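Local coordinates for protein SPCU (Pseudomonas aeruginosa, PDB 4AKX) that probably serves as a type III secretion chaperone, holding the phospholipase toxin ExoU in complex before its export, at residues A[18-22]-A[32-36]; A[28-32]-A[42-46]; A[70-74]-A[103-109]. One frame throughout, in Å; residues are numbered along the deposited sequence.

Interaction 1. Residues A[18-22]-A[32-36]; sequences DATLR and VMERL
Thr20 and Arg22 meet the two methyls of Val32 on one face of a two-stranded pair. CG2 of Thr20 lies anti to its own backbone N (chi1 -59°, measured to OG1), and this turns the methyl rather than the hydroxyl to Val32, with CG2 3.6 Å from Val32 CG1. Arg22 runs extended from CG to NE beside Val32, pointing the same way, and its NE passes 3.8 Å from Val32 CG2. Val32 CG1 lies over one face of the guanidinium, while Glu30 gives Arg22 a weak, long ion pair. On the other face of the sheet sit Leu21 and Met33, a selenomethionine, whose side chains slant across one another and also touch Trp40; the modelled overlap at the methyl end of Met33 is doubtful. Between these faces the backbones pair reciprocally: Met33 N donates to Leu21 O at 2.8 Å, nearly straight at 178°, and Leu21 N to Met33 O at 3.0 Å. ExoU binds the far side of this edge through backbone hydrogen bonds to Arg22. With the strand directions 159° apart, the geometry is that of an antiparallel beta hairpin, formed by strands 20-25 and 31-35.

Interaction 2. Residues A[28-32]-A[42-46]; sequences GPELV and FVVEL
Leu31 extends fully from its backbone, CG trans to N at chi1 179°, and then turns at chi2 57°, which carries CD1 across to strand 39-48. There Leu31 CD1 lies 3.6 Å from Phe42 CB and 3.5 Å from Val43 O, the leucine meeting the phenylalanine side chain at a slant. Val44 is rotated to divide its branches between two partners: CG1 faces Pro29, 3.8 Å from Pro29 CB, while CG2 sits 4.0 Å from Leu31 CD1 and also approaches the carbonyl of Glu30. Pro29, Leu31, Phe42 and Val44 thus form a continuous apolar layer, which His104 and His111 of helix 97-118 and Trp5 of helix 2-7 help to cover. Strands 31-35 and 39-48 form the second hairpin of the antiparallel sheet, in which Val32 and Val43 are a hydrogen-bonded pair. Val32 N donates to Val43 O at 3.1 Å with an N-H...O angle of 158°, the donor in the carbonyl plane. The return bond, from Val43 N to Val32 O at 3.0 Å, is bent and weak. Toward Gly28 the chains part, and a water takes over from direct pairing: it donates to Glu30 O at 2.8 Å and accepts from Glu45 N at 2.7 Å, so both backbone groups are satisfied although the strands no longer bond directly. The acidic side chains near this end turn to other partners, Glu45 to a salt bridge with Arg83 and Glu30 to a hydrogen bond with Ser38 of the ExoU chain. Val43, on the same face as Val32, packs against Val85 and Trp87 of strand 83-91 and against Ser3 of the ExoU chain.

Interaction 3. Residues A[70-74]-A[103-109]; sequences SLAPV and LHDRLRE
A loop packs here on the flank of a helix: residues 70-74, just ahead of strand 75-78, lie against the middle of helix 97-118, with no hydrogen bond between the two segments. Residues 71-74 make a type VI beta turn, as the cis peptide bond before Pro73 and the bond from Val74 N to Leu71 O at 3.0 Å establish. The turn directs Val74 at the helix, where its CG2 lies 3.3 Å from Leu107 CD2, the two side chains meeting at a slant, and 3.9 Å from Arg106 CB. Pro73 crosses Leu103 at about a right angle, CG being 4.0 Å from Leu103 CD2. Arg106 reaches from the helix to the turn: its CG stands opposite the carbonyl carbon (chi1 -83°), and the chain bends at chi2, bringing the guanidinium under the carbonyl of Ala72. Ala72 O is 3.1 Å from Arg106 NH1 but sits above the guanidinium plane, so the poor angle rules out a hydrogen bond. At the other end Leu71 CD2 packs at 3.5 Å against Glu109 CD. The carboxylate of Glu109 forms a salt bridge with Arg113, which also hydrogen-bonds Ser70 OG and so ties the loop to the next turn of the helix. Deeper in, Val74 and Leu107 both touch Leu86 of strand 83-91, Leu103 rests on Ala88 and Ala90 of that strand, and Leu107 reaches Phe42 and Val44 of strand 39-48, placing the helix across the sheet with the loop at its side.

From the N terminus, interaction 1 joins strand 20-25 to strand 31-35, and interaction 2 joins strand 31-35 to strand 39-48. Interaction 2 begins on the stretch where interaction 1 ends: the two share Val32, so strand 31-35 is the middle strand of two successive hairpins. Interaction 3 follows in series, bridging residues 70-74 to helix 97-118 over a loop that contains strands 75-78 and 83-91. It touches interaction 2, where Leu107 CD1 lies 3.8 Å from Leu31 CD1, but remains about 7 Å from interaction 1 at the nearest atoms. Together they connect the sheet's ExoU-bound edge, its central strands and the helix across it.

Interaction 1. Residues A[18-22]-A[32-36]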
ATOM      1  N   ASP A  18     -22.754   0.330 -21.984  1.00137.96           N
ATOM      2  CA  ASP A  18     -21.514   1.096 -22.080  1.00139.93           C
ATOM      3  C   ASP A  18     -20.540   0.767 -20.927  1.00135.44           C
ATOM      4  O   ASP A  18     -20.394  -0.404 -20.543  1.00130.65           O
ATOM      5  CB  ASP A  18     -21.822   2.596 -22.151  1.00143.78           C
ATOM      6  CG  ASP A  18     -22.536   2.979 -23.449  1.00157.79           C
ATOM      7  OD1 ASP A  18     -22.603   2.127 -24.369  1.00162.36           O
ATOM      8  OD2 ASP A  18     -23.031   4.129 -23.553  1.00161.22           O
ATOM      9  N   ALA A  19     -19.895   1.794 -20.372  1.00126.06           N
ATOM     10  CA  ALA A  19     -18.656   1.603 -19.609  1.00123.46           C
ATOM     11  C   ALA A  19     -18.801   0.886 -18.247  1.00120.54           C
ATOM     12  O   ALA A  19     -18.149  -0.169 -17.997  1.00128.37           O
ATOM     13  CB  ALA A  19     -17.929   2.931 -19.444  1.00118.50           C
ATOM     14  N   THR A  20     -19.646   1.474 -17.374  1.00109.43           N
ATOM     15  CA  THR A  20     -19.611   1.153 -15.956  1.00 88.59           C
ATOM     16  C   THR A  20     -20.980   0.709 -15.488  1.00 80.93           C
ATOM     17  O   THR A  20     -21.915   1.468 -15.563  1.00 83.48           O
ATOM     18  CB  THR A  20     -19.240   2.412 -15.151  1.00 90.47           C
ATOM     19  OG1 THR A  20     -17.960   2.894 -15.568  1.00 93.48           O
ATOM     20  CG2 THR A  20     -19.193   2.112 -13.679  1.00 95.00           C
ATOM     21  N   LEU A  21     -21.101  -0.515 -14.990  1.00 76.77           N
ATOM     22  CA  LEU A  21     -22.299  -0.900 -14.247  1.00 74.04           C
ATOM     23  C   LEU A  21     -22.022  -0.935 -12.754  1.00 73.49           C
ATOM     24  O   LEU A  21     -20.875  -1.104 -12.308  1.00 74.55           O
ATOM     25  CB  LEU A  21     -22.850  -2.238 -14.708  1.00 73.23           C
ATOM     26  CG  LEU A  21     -23.107  -2.364 -16.207  1.00 82.78           C
ATOM     27  CD1 LEU A  21     -23.574  -3.771 -16.565  1.00 83.39           C
ATOM     28  CD2 LEU A  21     -24.100  -1.313 -16.703  1.00 86.81           C
ATOM     29  N   ARG A  22     -23.073  -0.745 -11.979  1.00 70.80           N
ATOM     30  CA  ARG A  22     -22.928  -0.643 -10.558  1.00 66.61           C
ATOM     31  C   ARG A  22     -23.998  -1.475  -9.928  1.00 68.26           C
ATOM     32  O   ARG A  22     -25.181  -1.287 -10.198  1.00 71.80           O
ATOM     33  CB  ARG A  22     -23.111   0.790 -10.129  1.00 70.42           C
ATOM     34  CG  ARG A  22     -21.892   1.658 -10.300  1.00 71.86           C
ATOM     35  CD  ARG A  22     -21.963   2.850  -9.364  1.00 77.16           C
ATOM     36  NE  ARG A  22     -20.651   3.417  -9.136  1.00 77.44           N
ATOM     37  CZ  ARG A  22     -20.128   4.351  -9.917  1.00 88.14           C
ATOM     38  NH1 ARG A  22     -20.831   4.811 -10.954  1.00 86.48           N
ATOM     39  NH2 ARG A  22     -18.900   4.811  -9.679  1.00 90.75           N
ATOM     40  N   VAL A  32     -18.659  -1.882  -8.384  1.00 58.81           N
ATOM     41  CA  VAL A  32     -18.492  -1.199  -9.636  1.00 60.70           C
ATOM     42  C   VAL A  32     -17.826  -2.166 -10.594  1.00 66.82           C
ATOM     43  O   VAL A  32     -16.760  -2.723 -10.291  1.00 66.93           O
ATOM     44  CB  VAL A  32     -17.528  -0.005  -9.483  1.00 61.73           C
ATOM     45  CG1 VAL A  32     -17.450   0.770 -10.784  1.00 64.66           C
ATOM     46  CG2 VAL A  32     -17.949   0.914  -8.354  1.00 60.88           C
HETATM   47  N   MSE A  33     -18.407  -2.345 -11.768  1.00 71.54           N
HETATM   48  CA  MSE A  33     -17.752  -3.163 -12.761  1.00 72.27           C
HETATM   49  C   MSE A  33     -17.629  -2.410 -14.019  1.00 78.92           C
HETATM   50  O   MSE A  33     -18.629  -2.179 -14.699  1.00 78.39           O
HETATM   51  CB  MSE A  33     -18.550  -4.384 -13.098  1.00 77.15           C
HETATM   52  CG  MSE A  33     -19.682  -4.657 -12.133  1.00 88.39           C
HETATM   53 SE   MSE A  33     -20.805  -5.960 -13.093  1.00121.04          SE
HETATM   54  CE  MSE A  33     -22.351  -4.803 -13.442  1.00124.27           C
ATOM     55  N   GLU A  34     -16.394  -2.034 -14.360  1.00 84.51           N
ATOM     56  CA  GLU A  34     -16.084  -1.503 -15.687  1.00 89.05           C
ATOM     57  C   GLU A  34     -16.032  -2.643 -16.684  1.00 86.23           C
ATOM     58  O   GLU A  34     -16.131  -3.789 -16.310  1.00 86.71           O
ATOM     59  CB  GLU A  34     -14.761  -0.738 -15.698  1.00 91.51           C
ATOM     60  CG  GLU A  34     -14.717   0.317 -16.809  1.00121.56           C
ATOM     61  CD  GLU A  34     -13.355   0.447 -17.496  1.00136.18           C
ATOM     62  OE1 GLU A  34     -12.317   0.303 -16.805  1.00146.77           O
ATOM     63  OE2 GLU A  34     -13.322   0.727 -18.725  1.00129.68           O
ATOM     64  N   ARG A  35     -15.891  -2.329 -17.956  1.00 89.64           N
ATOM     65  CA  ARG A  35     -15.704  -3.369 -18.943  1.00 92.39           C
ATOM     66  C   ARG A  35     -14.438  -3.130 -19.759  1.00 97.07           C
ATOM     67  O   ARG A  35     -14.093  -1.988 -20.071  1.00 99.01           O
ATOM     68  CB  ARG A  35     -16.942  -3.493 -19.828  1.00 92.87           C
ATOM     69  CG  ARG A  35     -16.746  -4.293 -21.108  1.00100.82           C
ATOM     70  CD  ARG A  35     -16.454  -5.771 -20.865  1.00100.46           C
ATOM     71  NE  ARG A  35     -16.617  -6.559 -22.093  1.00106.89           N
ATOM     72  CZ  ARG A  35     -16.557  -7.889 -22.163  1.00110.21           C
ATOM     73  NH1 ARG A  35     -16.311  -8.615 -21.081  1.00112.82           N
ATOM     74  NH2 ARG A  35     -16.740  -8.502 -23.322  1.00115.21           N
ATOM     75  N   LEU A  36     -13.747  -4.221 -20.086  1.00103.50           N
ATOM     76  CA  LEU A  36     -12.388  -4.163 -20.630  1.00108.73           C
ATOM     77  C   LEU A  36     -12.293  -4.698 -22.039  1.00120.23           C
ATOM     78  O   LEU A  36     -13.268  -4.664 -22.797  1.00134.94           O
ATOM     79  CB  LEU A  36     -11.409  -4.928 -19.731  1.00 99.55           C
ATOM     80  CG  LEU A  36     -11.103  -4.225 -18.418  1.00 90.44           C
ATOM     81  CD1 LEU A  36     -10.071  -4.995 -17.614  1.00 84.83           C
ATOM     82  CD2 LEU A  36     -10.664  -2.787 -18.684  1.00 91.11           C
TER

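Interaction 2. Residues A[28-32]-A[42-46]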
ATOM      1  N   GLY A  28     -24.076  -4.456   2.374  1.00 84.47           N
ATOM      2  CA  GLY A  28     -22.632  -4.353   2.088  1.00 75.78           C
ATOM      3  C   GLY A  28     -22.302  -3.463   0.900  1.00 74.25           C
ATOM      4  O   GLY A  28     -23.190  -2.828   0.327  1.00 74.63           O
ATOM      5  N   PRO A  29     -21.022  -3.435   0.499  1.00 73.85           N
ATOM      6  CA  PRO A  29     -20.521  -2.476  -0.490  1.00 69.95           C
ATOM      7  C   PRO A  29     -21.169  -2.565  -1.875  1.00 67.10           C
ATOM      8  O   PRO A  29     -21.496  -3.662  -2.355  1.00 61.66           O
ATOM      9  CB  PRO A  29     -19.041  -2.852  -0.609  1.00 65.82           C
ATOM     10  CG  PRO A  29     -19.012  -4.293  -0.278  1.00 68.48           C
ATOM     11  CD  PRO A  29     -19.977  -4.410   0.868  1.00 74.74           C
ATOM     12  N   GLU A  30     -21.315  -1.401  -2.510  1.00 64.07           N
ATOM     13  CA  GLU A  30     -21.623  -1.323  -3.923  1.00 64.14           C
ATOM     14  C   GLU A  30     -20.488  -1.949  -4.736  1.00 61.57           C
ATOM     15  O   GLU A  30     -19.335  -1.806  -4.374  1.00 67.00           O
ATOM     16  CB  GLU A  30     -21.782   0.118  -4.292  1.00 63.29           C
ATOM     17  CG  GLU A  30     -21.758   0.415  -5.772  1.00 69.35           C
ATOM     18  CD  GLU A  30     -22.425   1.751  -6.073  1.00 77.82           C
ATOM     19  OE1 GLU A  30     -22.093   2.749  -5.407  1.00 78.79           O
ATOM     20  OE2 GLU A  30     -23.324   1.799  -6.935  1.00 84.86           O
ATOM     21  N   LEU A  31     -20.816  -2.650  -5.818  1.00 58.37           N
ATOM     22  CA  LEU A  31     -19.807  -3.224  -6.696  1.00 58.78           C
ATOM     23  C   LEU A  31     -19.773  -2.528  -8.071  1.00 61.70           C
ATOM     24  O   LEU A  31     -20.744  -2.550  -8.803  1.00 68.62           O
ATOM     25  CB  LEU A  31     -20.063  -4.712  -6.870  1.00 61.63           C
ATOM     26  CG  LEU A  31     -19.160  -5.560  -7.772  1.00 59.50           C
ATOM     27  CD1 LEU A  31     -17.719  -5.462  -7.319  1.00 60.08           C
ATOM     28  CD2 LEU A  31     -19.601  -7.006  -7.744  1.00 56.01           C
ATOM     29  N   VAL A  32     -18.659  -1.882  -8.384  1.00 58.81           N
ATOM     30  CA  VAL A  32     -18.492  -1.199  -9.636  1.00 60.70           C
ATOM     31  C   VAL A  32     -17.826  -2.166 -10.594  1.00 66.82           C
ATOM     32  O   VAL A  32     -16.760  -2.723 -10.291  1.00 66.93           O
ATOM     33  CB  VAL A  32     -17.528  -0.005  -9.483  1.00 61.73           C
ATOM     34  CG1 VAL A  32     -17.450   0.770 -10.784  1.00 64.66           C
ATOM     35  CG2 VAL A  32     -17.949   0.914  -8.354  1.00 60.88           C
ATOM     36  N   PHE A  42     -13.982  -5.931 -11.530  1.00 53.84           N
ATOM     37  CA  PHE A  42     -14.789  -5.638 -10.325  1.00 54.62           C
ATOM     38  C   PHE A  42     -13.943  -4.845  -9.371  1.00 54.27           C
ATOM     39  O   PHE A  42     -12.754  -5.119  -9.242  1.00 54.19           O
ATOM     40  CB  PHE A  42     -15.331  -6.889  -9.605  1.00 53.66           C
ATOM     41  CG  PHE A  42     -16.102  -7.836 -10.493  1.00 58.52           C
ATOM     42  CD1 PHE A  42     -16.632  -7.419 -11.707  1.00 57.68           C
ATOM     43  CD2 PHE A  42     -16.307  -9.155 -10.099  1.00 59.73           C
ATOM     44  CE1 PHE A  42     -17.302  -8.298 -12.526  1.00 58.11           C
ATOM     45  CE2 PHE A  42     -16.989 -10.029 -10.917  1.00 61.06           C
ATOM     46  CZ  PHE A  42     -17.479  -9.596 -12.132  1.00 60.26           C
ATOM     47  N   VAL A  43     -14.580  -3.911  -8.666  1.00 50.58           N
ATOM     48  CA  VAL A  43     -13.898  -2.938  -7.829  1.00 50.20           C
ATOM     49  C   VAL A  43     -14.796  -2.577  -6.653  1.00 53.13           C
ATOM     50  O   VAL A  43     -16.005  -2.425  -6.800  1.00 59.76           O
ATOM     51  CB  VAL A  43     -13.682  -1.613  -8.592  1.00 51.56           C
ATOM     52  CG1 VAL A  43     -13.156  -0.539  -7.663  1.00 48.00           C
ATOM     53  CG2 VAL A  43     -12.759  -1.798  -9.775  1.00 50.02           C
ATOM     54  N   VAL A  44     -14.199  -2.380  -5.494  1.00 53.76           N
ATOM     55  CA  VAL A  44     -14.936  -1.929  -4.334  1.00 53.00           C
ATOM     56  C   VAL A  44     -14.187  -0.745  -3.705  1.00 55.03           C
ATOM     57  O   VAL A  44     -12.957  -0.700  -3.680  1.00 58.59           O
ATOM     58  CB  VAL A  44     -15.180  -3.095  -3.364  1.00 51.78           C
ATOM     59  CG1 VAL A  44     -15.500  -2.606  -1.967  1.00 54.29           C
ATOM     60  CG2 VAL A  44     -16.322  -3.927  -3.887  1.00 55.74           C
ATOM     61  N   GLU A  45     -14.941   0.243  -3.274  1.00 57.08           N
ATOM     62  CA  GLU A  45     -14.391   1.502  -2.886  1.00 61.67           C
ATOM     63  C   GLU A  45     -14.301   1.497  -1.364  1.00 66.31           C
ATOM     64  O   GLU A  45     -15.191   0.997  -0.687  1.00 75.44           O
ATOM     65  CB  GLU A  45     -15.314   2.613  -3.392  1.00 66.59           C
ATOM     66  CG  GLU A  45     -14.908   4.025  -2.989  1.00 83.07           C
ATOM     67  CD  GLU A  45     -15.748   4.632  -1.855  1.00 93.15           C
ATOM     68  OE1 GLU A  45     -16.878   4.165  -1.586  1.00107.19           O
ATOM     69  OE2 GLU A  45     -15.282   5.612  -1.237  1.00 94.70           O
ATOM     70  N   LEU A  46     -13.219   2.041  -0.826  1.00 64.94           N
ATOM     71  CA  LEU A  46     -13.057   2.125   0.604  1.00 62.47           C
ATOM     72  C   LEU A  46     -12.889   3.548   1.141  1.00 69.87           C
ATOM     73  O   LEU A  46     -12.530   3.720   2.296  1.00 79.29           O
ATOM     74  CB  LEU A  46     -11.882   1.261   1.032  1.00 60.84           C
ATOM     75  CG  LEU A  46     -12.144  -0.252   1.124  1.00 63.63           C
ATOM     76  CD1 LEU A  46     -10.848  -1.046   1.216  1.00 59.41           C
ATOM     77  CD2 LEU A  46     -13.043  -0.578   2.317  1.00 65.79           C
TER
HETATM   78  O   HOH W   1     -17.666   0.122  -3.311  1.00 59.02           O

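Interaction 3. Residues A[70-74]-A[103-109]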
ATOM      1  N   SER A  70      -5.046 -14.381   2.099  1.00 68.86           N
ATOM      2  CA  SER A  70      -6.320 -15.075   2.076  1.00 73.09           C
ATOM      3  C   SER A  70      -7.338 -14.444   1.093  1.00 77.86           C
ATOM      4  O   SER A  70      -8.398 -15.044   0.835  1.00 81.94           O
ATOM      5  CB  SER A  70      -6.914 -15.096   3.471  1.00 76.08           C
ATOM      6  OG  SER A  70      -7.611 -13.886   3.719  1.00 77.18           O
ATOM      7  N   LEU A  71      -7.035 -13.244   0.567  1.00 70.42           N
ATOM      8  CA  LEU A  71      -7.964 -12.555  -0.351  1.00 64.96           C
ATOM      9  C   LEU A  71      -7.620 -12.703  -1.809  1.00 66.01           C
ATOM     10  O   LEU A  71      -8.271 -12.092  -2.661  1.00 58.96           O
ATOM     11  CB  LEU A  71      -8.090 -11.072  -0.028  1.00 58.44           C
ATOM     12  CG  LEU A  71      -8.683 -10.740   1.336  1.00 61.66           C
ATOM     13  CD1 LEU A  71      -8.699  -9.246   1.569  1.00 58.06           C
ATOM     14  CD2 LEU A  71     -10.074 -11.322   1.516  1.00 60.64           C
ATOM     15  N   ALA A  72      -6.584 -13.482  -2.114  1.00 68.02           N
ATOM     16  CA  ALA A  72      -6.133 -13.545  -3.498  1.00 68.16           C
ATOM     17  C   ALA A  72      -7.266 -14.049  -4.415  1.00 66.93           C
ATOM     18  O   ALA A  72      -8.067 -14.887  -4.001  1.00 71.15           O
ATOM     19  CB  ALA A  72      -4.897 -14.407  -3.613  1.00 72.21           C
ATOM     20  N   PRO A  73      -7.347 -13.534  -5.655  1.00 62.52           N
ATOM     21  CA  PRO A  73      -6.439 -12.566  -6.263  1.00 59.15           C
ATOM     22  C   PRO A  73      -6.802 -11.090  -6.117  1.00 60.04           C
ATOM     23  O   PRO A  73      -6.201 -10.264  -6.801  1.00 62.37           O
ATOM     24  CB  PRO A  73      -6.494 -12.929  -7.733  1.00 59.56           C
ATOM     25  CG  PRO A  73      -7.866 -13.464  -7.919  1.00 65.00           C
ATOM     26  CD  PRO A  73      -8.152 -14.238  -6.671  1.00 65.08           C
ATOM     27  N   VAL A  74      -7.741 -10.747  -5.234  1.00 58.98           N
ATOM     28  CA  VAL A  74      -8.139  -9.337  -5.047  1.00 54.78           C
ATOM     29  C   VAL A  74      -6.939  -8.485  -4.669  1.00 60.41           C
ATOM     30  O   VAL A  74      -6.145  -8.885  -3.804  1.00 64.41           O
ATOM     31  CB  VAL A  74      -9.118  -9.193  -3.881  1.00 53.47           C
ATOM     32  CG1 VAL A  74      -9.058  -7.781  -3.314  1.00 48.03           C
ATOM     33  CG2 VAL A  74     -10.538  -9.600  -4.294  1.00 53.44           C
ATOM     34  N   LEU A 103     -14.702 -14.048  -6.355  1.00 70.96           N
ATOM     35  CA  LEU A 103     -14.207 -12.679  -6.413  1.00 66.13           C
ATOM     36  C   LEU A 103     -15.087 -11.792  -5.553  1.00 62.75           C
ATOM     37  O   LEU A 103     -14.620 -11.156  -4.618  1.00 64.85           O
ATOM     38  CB  LEU A 103     -14.178 -12.145  -7.850  1.00 70.75           C
ATOM     39  CG  LEU A 103     -13.171 -12.761  -8.825  1.00 77.89           C
ATOM     40  CD1 LEU A 103     -13.356 -12.225 -10.230  1.00 73.48           C
ATOM     41  CD2 LEU A 103     -11.737 -12.544  -8.350  1.00 82.98           C
ATOM     42  N   HIS A 104     -16.380 -11.801  -5.821  1.00 60.73           N
ATOM     43  CA  HIS A 104     -17.266 -10.903  -5.133  1.00 59.45           C
ATOM     44  C   HIS A 104     -17.103 -11.027  -3.641  1.00 67.43           C
ATOM     45  O   HIS A 104     -16.901 -10.014  -2.950  1.00 64.07           O
ATOM     46  CB  HIS A 104     -18.693 -11.154  -5.548  1.00 59.97           C
ATOM     47  CG  HIS A 104     -19.626 -10.043  -5.186  1.00 60.23           C
ATOM     48  ND1 HIS A 104     -20.895 -10.001  -5.621  1.00 61.57           N
ATOM     49  CD2 HIS A 104     -19.442  -8.906  -4.393  1.00 60.68           C
ATOM     50  CE1 HIS A 104     -21.498  -8.890  -5.140  1.00 63.55           C
ATOM     51  NE2 HIS A 104     -20.605  -8.218  -4.397  1.00 62.57           N
ATOM     52  N   ASP A 105     -17.138 -12.266  -3.124  1.00 72.27           N
ATOM     53  CA  ASP A 105     -17.052 -12.490  -1.670  1.00 82.49           C
ATOM     54  C   ASP A 105     -15.744 -12.038  -1.045  1.00 79.14           C
ATOM     55  O   ASP A 105     -15.705 -11.625   0.124  1.00 74.14           O
ATOM     56  CB  ASP A 105     -17.285 -13.952  -1.320  1.00 97.78           C
ATOM     57  CG  ASP A 105     -18.725 -14.230  -0.950  1.00118.48           C
ATOM     58  OD1 ASP A 105     -19.571 -13.306  -1.076  1.00116.24           O
ATOM     59  OD2 ASP A 105     -19.014 -15.378  -0.545  1.00128.49           O
ATOM     60  N   ARG A 106     -14.671 -12.158  -1.814  1.00 74.25           N
ATOM     61  CA  ARG A 106     -13.368 -11.806  -1.319  1.00 72.56           C
ATOM     62  C   ARG A 106     -13.280 -10.310  -1.245  1.00 71.81           C
ATOM     63  O   ARG A 106     -12.736  -9.766  -0.279  1.00 71.20           O
ATOM     64  CB  ARG A 106     -12.284 -12.384  -2.211  1.00 75.50           C
ATOM     65  CG  ARG A 106     -11.976 -13.838  -1.885  1.00 88.40           C
ATOM     66  CD  ARG A 106     -11.642 -14.620  -3.133  1.00 98.49           C
ATOM     67  NE  ARG A 106     -11.228 -15.987  -2.817  1.00115.40           N
ATOM     68  CZ  ARG A 106     -10.698 -16.828  -3.706  1.00120.42           C
ATOM     69  NH1 ARG A 106     -10.514 -16.443  -4.968  1.00124.81           N
ATOM     70  NH2 ARG A 106     -10.339 -18.049  -3.334  1.00121.05           N
ATOM     71  N   LEU A 107     -13.898  -9.634  -2.218  1.00 64.82           N
ATOM     72  CA  LEU A 107     -14.023  -8.192  -2.156  1.00 56.36           C
ATOM     73  C   LEU A 107     -14.816  -7.745  -0.910  1.00 58.15           C
ATOM     74  O   LEU A 107     -14.371  -6.872  -0.182  1.00 61.38           O
ATOM     75  CB  LEU A 107     -14.620  -7.617  -3.446  1.00 53.89           C
ATOM     76  CG  LEU A 107     -13.905  -7.829  -4.786  1.00 54.38           C
ATOM     77  CD1 LEU A 107     -14.774  -7.392  -5.952  1.00 52.58           C
ATOM     78  CD2 LEU A 107     -12.574  -7.105  -4.857  1.00 57.28           C
ATOM     79  N   ARG A 108     -15.959  -8.368  -0.631  1.00 60.21           N
ATOM     80  CA  ARG A 108     -16.751  -7.964   0.549  1.00 62.02           C
ATOM     81  C   ARG A 108     -16.001  -8.264   1.864  1.00 67.79           C
ATOM     82  O   ARG A 108     -16.034  -7.478   2.814  1.00 71.12           O
ATOM     83  CB  ARG A 108     -18.155  -8.587   0.526  1.00 60.10           C
ATOM     84  CG  ARG A 108     -18.871  -8.461  -0.827  1.00 59.80           C
ATOM     85  CD  ARG A 108     -20.052  -9.428  -1.023  1.00 64.41           C
ATOM     86  NE  ARG A 108     -21.009  -9.459   0.100  1.00 66.62           N
ATOM     87  CZ  ARG A 108     -22.050  -8.640   0.224  1.00 69.63           C
ATOM     88  NH1 ARG A 108     -22.292  -7.713  -0.704  1.00 69.20           N
ATOM     89  NH2 ARG A 108     -22.841  -8.728   1.285  1.00 70.77           N
ATOM     90  N   GLU A 109     -15.260  -9.367   1.878  1.00 72.89           N
ATOM     91  CA  GLU A 109     -14.477  -9.749   3.046  1.00 73.80           C
ATOM     92  C   GLU A 109     -13.374  -8.728   3.283  1.00 69.80           C
ATOM     93  O   GLU A 109     -13.112  -8.326   4.429  1.00 70.27           O
ATOM     94  CB  GLU A 109     -13.887 -11.139   2.839  1.00 78.53           C
ATOM     95  CG  GLU A 109     -13.134 -11.690   4.035  1.00 94.29           C
ATOM     96  CD  GLU A 109     -12.307 -12.928   3.691  1.00110.29           C
ATOM     97  OE1 GLU A 109     -12.715 -13.699   2.780  1.00109.38           O
ATOM     98  OE2 GLU A 109     -11.247 -13.134   4.337  1.00113.80           O
TER